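Local coordinates for protein bifunctional endomannanase/endoglucanase (Caldanaerobius polysaccharolyticus, PDB 3W0K) that probably hydrolyses beta-linked mannan and glucan chains from within as a family 5 glycoside hydrolase built on a beta/alpha barrel, at residues Ser289-Asn292 and Pro296-Ile299; Tyr4-Gln9 and Asp29-Thr34. All blocks are in the same frame, centred on the assembly; numbering follows the deposited sequence.

Contact 1: Ser289-Asn292 and Pro296-Ile299; sequences SLWN and PFGI
Pro296 meets the turn leaving strand 287-290 at its ring CD, 3.7 Å from OD1 of Asn292. The next residue, Phe297, gives its backbone N-H to that same OD1 over 3.0 Å; the donor is tilted 23° from the amide's carbonyl plane. OD1 also lies at the edge of the Phe297 ring, near its plane. With CG beside the backbone N (chi1 -75°), the Phe297 ring takes the edge of Trp291 against its face: a T-shaped pair with planes at 83°, in which Trp291 CD1 comes 3.6 Å from Phe297 CD1. The carbonyl of Phe297 accepts a weak hydrogen bond from Asn292 N and touches CG and CD2 of Leu290. At Gly298 the backbones run close, with CA of Gly298 3.1 Å from Asn292 O in a CA-H...O contact. Ile299 then sets CG2 against Leu290 CD2 at 3.8 Å, while helix 319-327 packs against the Ile299 side chain. Because the Asn292 amide ties down the backbone of Phe297, whose ring abuts the indole, this loop probably helps to place Trp291, whose side chain lies about 3 Å, nearest atoms, from a Tris molecule probably carried over from the crystallisation liquor, which may mark a pocket.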
loop_
_atom_site.group_PDB
_atom_site.type_symbol
_atom_site.label_atom_id
_atom_site.label_comp_id
_atom_site.label_asym_id
_atom_site.label_seq_id
_atom_site.Cartn_x
_atom_site.Cartn_y
_atom_site.Cartn_z
ATOM N N SER A 289 4.470 -5.482 3.070
ATOM C CA SER A 289 3.127 -6.005 2.840
ATOM C C SER A 289 2.917 -6.289 1.352
ATOM O O SER A 289 2.990 -5.379 0.526
ATOM C CB SER A 289 2.094 -4.985 3.333
ATOM O OG SER A 289 0.773 -5.481 3.224
ATOM N N LEU A 290 2.674 -7.554 1.019
ATOM C CA LEU A 290 2.459 -7.967 -0.369
ATOM C C LEU A 290 1.119 -7.413 -0.862
ATOM O O LEU A 290 0.154 -7.335 -0.094
ATOM C CB LEU A 290 2.481 -9.498 -0.468
ATOM C CG LEU A 290 2.814 -10.106 -1.833
ATOM C CD1 LEU A 290 4.261 -9.812 -2.207
ATOM C CD2 LEU A 290 2.582 -11.605 -1.790
ATOM N N TRP A 291 1.054 -7.033 -2.136
ATOM C CA TRP A 291 -0.176 -6.458 -2.683
ATOM C C TRP A 291 -1.409 -7.364 -2.607
ATOM O O TRP A 291 -2.503 -6.887 -2.319
ATOM C CB TRP A 291 0.038 -5.935 -4.107
ATOM C CG TRP A 291 -1.222 -5.388 -4.720
ATOM C CD1 TRP A 291 -1.810 -5.797 -5.879
ATOM C CD2 TRP A 291 -2.078 -4.372 -4.172
ATOM N NE1 TRP A 291 -2.984 -5.107 -6.087
ATOM C CE2 TRP A 291 -3.170 -4.228 -5.053
ATOM C CE3 TRP A 291 -2.029 -3.576 -3.019
ATOM C CZ2 TRP A 291 -4.208 -3.318 -4.818
ATOM C CZ3 TRP A 291 -3.064 -2.670 -2.784
ATOM C CH2 TRP A 291 -4.137 -2.551 -3.682
ATOM N N ASN A 292 -1.245 -8.653 -2.887
ATOM C CA ASN A 292 -2.374 -9.587 -2.805
ATOM C C ASN A 292 -2.020 -10.764 -1.905
ATOM O O ASN A 292 -0.840 -11.051 -1.672
ATOM C CB ASN A 292 -2.713 -10.211 -4.172
ATOM C CG ASN A 292 -3.311 -9.238 -5.165
ATOM O OD1 ASN A 292 -3.169 -9.430 -6.371
ATOM N ND2 ASN A 292 -4.037 -8.239 -4.681
ATOM N N PRO A 296 -3.207 -12.264 -8.549
ATOM C CA PRO A 296 -1.971 -12.210 -9.340
ATOM C C PRO A 296 -0.712 -11.814 -8.572
ATOM O O PRO A 296 0.363 -12.351 -8.834
ATOM C CB PRO A 296 -2.313 -11.195 -10.429
ATOM C CG PRO A 296 -3.780 -11.396 -10.620
ATOM C CD PRO A 296 -4.275 -11.483 -9.199
ATOM N N PHE A 297 -0.841 -10.858 -7.652
ATOM C CA PHE A 297 0.288 -10.396 -6.839
ATOM C C PHE A 297 0.348 -11.120 -5.492
ATOM O O PHE A 297 1.018 -10.651 -4.565
ATOM C CB PHE A 297 0.171 -8.891 -6.557
ATOM C CG PHE A 297 0.499 -8.009 -7.728
ATOM C CD1 PHE A 297 -0.473 -7.687 -8.668
ATOM C CD2 PHE A 297 1.769 -7.456 -7.858
ATOM C CE1 PHE A 297 -0.185 -6.819 -9.724
ATOM C CE2 PHE A 297 2.069 -6.588 -8.908
ATOM C CZ PHE A 297 1.088 -6.269 -9.844
ATOM N N GLY A 298 -0.334 -12.258 -5.381
ATOM C CA GLY A 298 -0.354 -12.979 -4.115
ATOM C C GLY A 298 0.465 -14.253 -4.019
ATOM O O GLY A 298 1.326 -14.528 -4.857
ATOM N N ILE A 299 0.223 -15.008 -2.951
ATOM C CA ILE A 299 0.918 -16.274 -2.730
ATOM C C ILE A 299 0.009 -17.471 -3.005
ATOM O O ILE A 299 0.480 -18.605 -3.081
ATOM C CB ILE A 299 1.486 -16.405 -1.288
ATOM C CG1 ILE A 299 0.363 -16.364 -0.248
ATOM C CG2 ILE A 299 2.517 -15.322 -1.024
ATOM C CD1 ILE A 299 0.798 -16.818 1.139
#

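Contact 2: Tyr4-Gln9 and Asp29-Thr34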
loop_
_atom_site.group_PDB
_atom_site.type_symbol
_atom_site.label_atom_id
_atom_site.label_comp_id
_atom_site.label_asym_id
_atom_site.label_seq_id
_atom_site.Cartn_x
_atom_site.Cartn_y
_atom_site.Cartn_z
ATOM N N TYR A 4 4.511 -7.180 9.110
ATOM C CA TYR A 4 4.570 -8.044 7.933
ATOM C C TYR A 4 3.183 -8.555 7.601
ATOM O O TYR A 4 2.503 -9.133 8.450
ATOM C CB TYR A 4 5.488 -9.239 8.187
ATOM C CG TYR A 4 6.895 -8.852 8.544
ATOM C CD1 TYR A 4 7.790 -8.433 7.564
ATOM C CD2 TYR A 4 7.328 -8.888 9.867
ATOM C CE1 TYR A 4 9.089 -8.058 7.894
ATOM C CE2 TYR A 4 8.621 -8.516 10.207
ATOM C CZ TYR A 4 9.494 -8.104 9.219
ATOM O OH TYR A 4 10.770 -7.742 9.561
ATOM N N GLY A 5 2.765 -8.368 6.357
ATOM C CA GLY A 5 1.445 -8.832 5.999
ATOM C C GLY A 5 1.057 -8.713 4.548
ATOM O O GLY A 5 1.883 -8.854 3.640
ATOM N N PHE A 6 -0.228 -8.437 4.345
ATOM C CA PHE A 6 -0.802 -8.343 3.013
ATOM C C PHE A 6 -1.845 -7.245 2.906
ATOM O O PHE A 6 -2.423 -6.810 3.908
ATOM C CB PHE A 6 -1.526 -9.657 2.671
ATOM C CG PHE A 6 -0.643 -10.870 2.681
ATOM C CD1 PHE A 6 -0.101 -11.356 1.497
ATOM C CD2 PHE A 6 -0.345 -11.521 3.874
ATOM C CE1 PHE A 6 0.729 -12.473 1.501
ATOM C CE2 PHE A 6 0.485 -12.641 3.893
ATOM C CZ PHE A 6 1.025 -13.118 2.699
ATOM N N ASN A 7 -2.068 -6.795 1.677
ATOM C CA ASN A 7 -3.118 -5.825 1.403
ATOM C C ASN A 7 -4.333 -6.678 1.030
ATOM O O ASN A 7 -4.185 -7.754 0.437
ATOM C CB ASN A 7 -2.781 -4.960 0.185
ATOM C CG ASN A 7 -1.778 -3.871 0.483
ATOM O OD1 ASN A 7 -2.139 -2.698 0.570
ATOM N ND2 ASN A 7 -0.502 -4.238 0.563
ATOM N N PHE A 8 -5.522 -6.219 1.405
ATOM C CA PHE A 8 -6.760 -6.906 1.063
ATOM C C PHE A 8 -7.654 -5.894 0.368
ATOM O O PHE A 8 -7.752 -4.743 0.791
ATOM C CB PHE A 8 -7.433 -7.511 2.295
ATOM C CG PHE A 8 -6.819 -8.815 2.730
ATOM C CD1 PHE A 8 -7.119 -9.995 2.057
ATOM C CD2 PHE A 8 -5.925 -8.856 3.796
ATOM C CE1 PHE A 8 -6.539 -11.201 2.439
ATOM C CE2 PHE A 8 -5.337 -10.055 4.188
ATOM C CZ PHE A 8 -5.647 -11.233 3.506
ATOM N N GLN A 9 -8.288 -6.336 -0.713
ATOM C CA GLN A 9 -9.125 -5.486 -1.544
ATOM C C GLN A 9 -10.637 -5.568 -1.294
ATOM O O GLN A 9 -11.438 -5.333 -2.204
ATOM C CB GLN A 9 -8.795 -5.786 -3.015
ATOM C CG GLN A 9 -7.373 -5.361 -3.461
ATOM C CD GLN A 9 -6.236 -6.203 -2.871
ATOM O OE1 GLN A 9 -5.195 -5.668 -2.472
ATOM N NE2 GLN A 9 -6.417 -7.514 -2.844
ATOM N N ASP A 29 -6.984 -15.929 9.312
ATOM C CA ASP A 29 -6.533 -17.052 10.138
ATOM C C ASP A 29 -5.192 -17.553 9.604
ATOM O O ASP A 29 -4.301 -17.903 10.377
ATOM C CB ASP A 29 -7.548 -18.203 10.118
ATOM C CG ASP A 29 -8.735 -17.971 11.044
ATOM O OD1 ASP A 29 -8.656 -17.112 11.951
ATOM O OD2 ASP A 29 -9.749 -18.677 10.874
ATOM N N PHE A 30 -5.043 -17.578 8.281
ATOM C CA PHE A 30 -3.787 -18.020 7.682
ATOM C C PHE A 30 -2.656 -17.076 8.086
ATOM O O PHE A 30 -1.580 -17.525 8.476
ATOM C CB PHE A 30 -3.895 -18.092 6.153
ATOM C CG PHE A 30 -2.640 -18.577 5.480
ATOM C CD1 PHE A 30 -2.503 -19.915 5.119
ATOM C CD2 PHE A 30 -1.587 -17.703 5.217
ATOM C CE1 PHE A 30 -1.339 -20.373 4.509
ATOM C CE2 PHE A 30 -0.414 -18.150 4.608
ATOM C CZ PHE A 30 -0.290 -19.489 4.252
ATOM N N LEU A 31 -2.899 -15.770 7.992
ATOM C CA LEU A 31 -1.887 -14.792 8.370
ATOM C C LEU A 31 -1.431 -15.029 9.807
ATOM O O LEU A 31 -0.235 -15.123 10.081
ATOM C CB LEU A 31 -2.425 -13.364 8.234
ATOM C CG LEU A 31 -2.179 -12.637 6.910
ATOM C CD1 LEU A 31 -2.900 -13.335 5.769
ATOM C CD2 LEU A 31 -2.664 -11.201 7.045
ATOM N N ALA A 32 -2.401 -15.164 10.710
ATOM C CA ALA A 32 -2.119 -15.384 12.123
ATOM C C ALA A 32 -1.355 -16.682 12.357
ATOM O O ALA A 32 -0.393 -16.712 13.126
ATOM C CB ALA A 32 -3.421 -15.386 12.923
ATOM N N GLU A 33 -1.770 -17.743 11.670
ATOM C CA GLU A 33 -1.128 -19.046 11.821
ATOM C C GLU A 33 0.281 -19.129 11.240
ATOM O O GLU A 33 1.047 -20.026 11.593
ATOM C CB GLU A 33 -2.018 -20.142 11.236
ATOM C CG GLU A 33 -3.306 -20.343 12.027
ATOM C CD GLU A 33 -4.251 -21.353 11.404
ATOM O OE1 GLU A 33 -3.894 -21.981 10.386
ATOM O OE2 GLU A 33 -5.361 -21.522 11.946
ATOM N N THR A 34 0.627 -18.192 10.361
ATOM C CA THR A 34 1.958 -18.187 9.761
ATOM C C THR A 34 2.841 -17.028 10.226
ATOM O O THR A 34 3.881 -16.751 9.630
ATOM C CB THR A 34 1.898 -18.242 8.216
ATOM O OG1 THR A 34 1.084 -17.173 7.723
ATOM C CG2 THR A 34 1.320 -19.575 7.748
#
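Phe6 and Phe8, two apart in extended chain, leave on the same side, and with CG beside the backbone N and anti to the carbonyl carbon (chi1 -60° and -80°) both rings reach the side chain of Leu31. The isobutyl group crosses Phe6 at a slant: its CD1 comes 3.7 Å from Phe6 CD2, and its CG is just as near that ring carbon. The other methyl, CD2, lies at the edge of the Phe8 ring, 4.1 Å from Phe8 CE2, where the two side chains run past each other in opposite directions. This is the buried layer between barrel and helix in the first beta-alpha-beta unit of the TIM barrel, strand 4-7, helix 25-33 and strand 38-44, with Val39 of the following strand also touching Leu31. Cutting Leu31 back to an alanine removes CG and both methyls, and would probably leave a gap between helix 25-33 and the rings of Phe6 and Phe8. No hydrogen bond crosses between the segments. Just past the helix end, Thr34 OG1 donates to Phe30 O over 2.8 Å from above the carbonyl plane, and Thr34 CG2 rests over one face of the Phe30 ring, offset toward the rim.

From the N terminus, contact 2 comes first: strand 4-7 opens it and helix 25-33 closes it across 19 intervening residues, the last four of them the start of that helix, fixing the first helix to the outside of the barrel. The chain then builds the other seven barrel strands before contact 1 closes a much tighter turn, with three residues between 289-292 and 296-299. The two neither nest nor cross but follow in series. In space they meet, because strands 287-290 and 4-7 are neighbours where the barrel closes: the backbones pair through Leu290 N to Gly5 O and Leu290 O to Asn7 N, both probable hydrogen bonds. Phe6 also touches Leu290 and Ile299, linking the two apolar clusters.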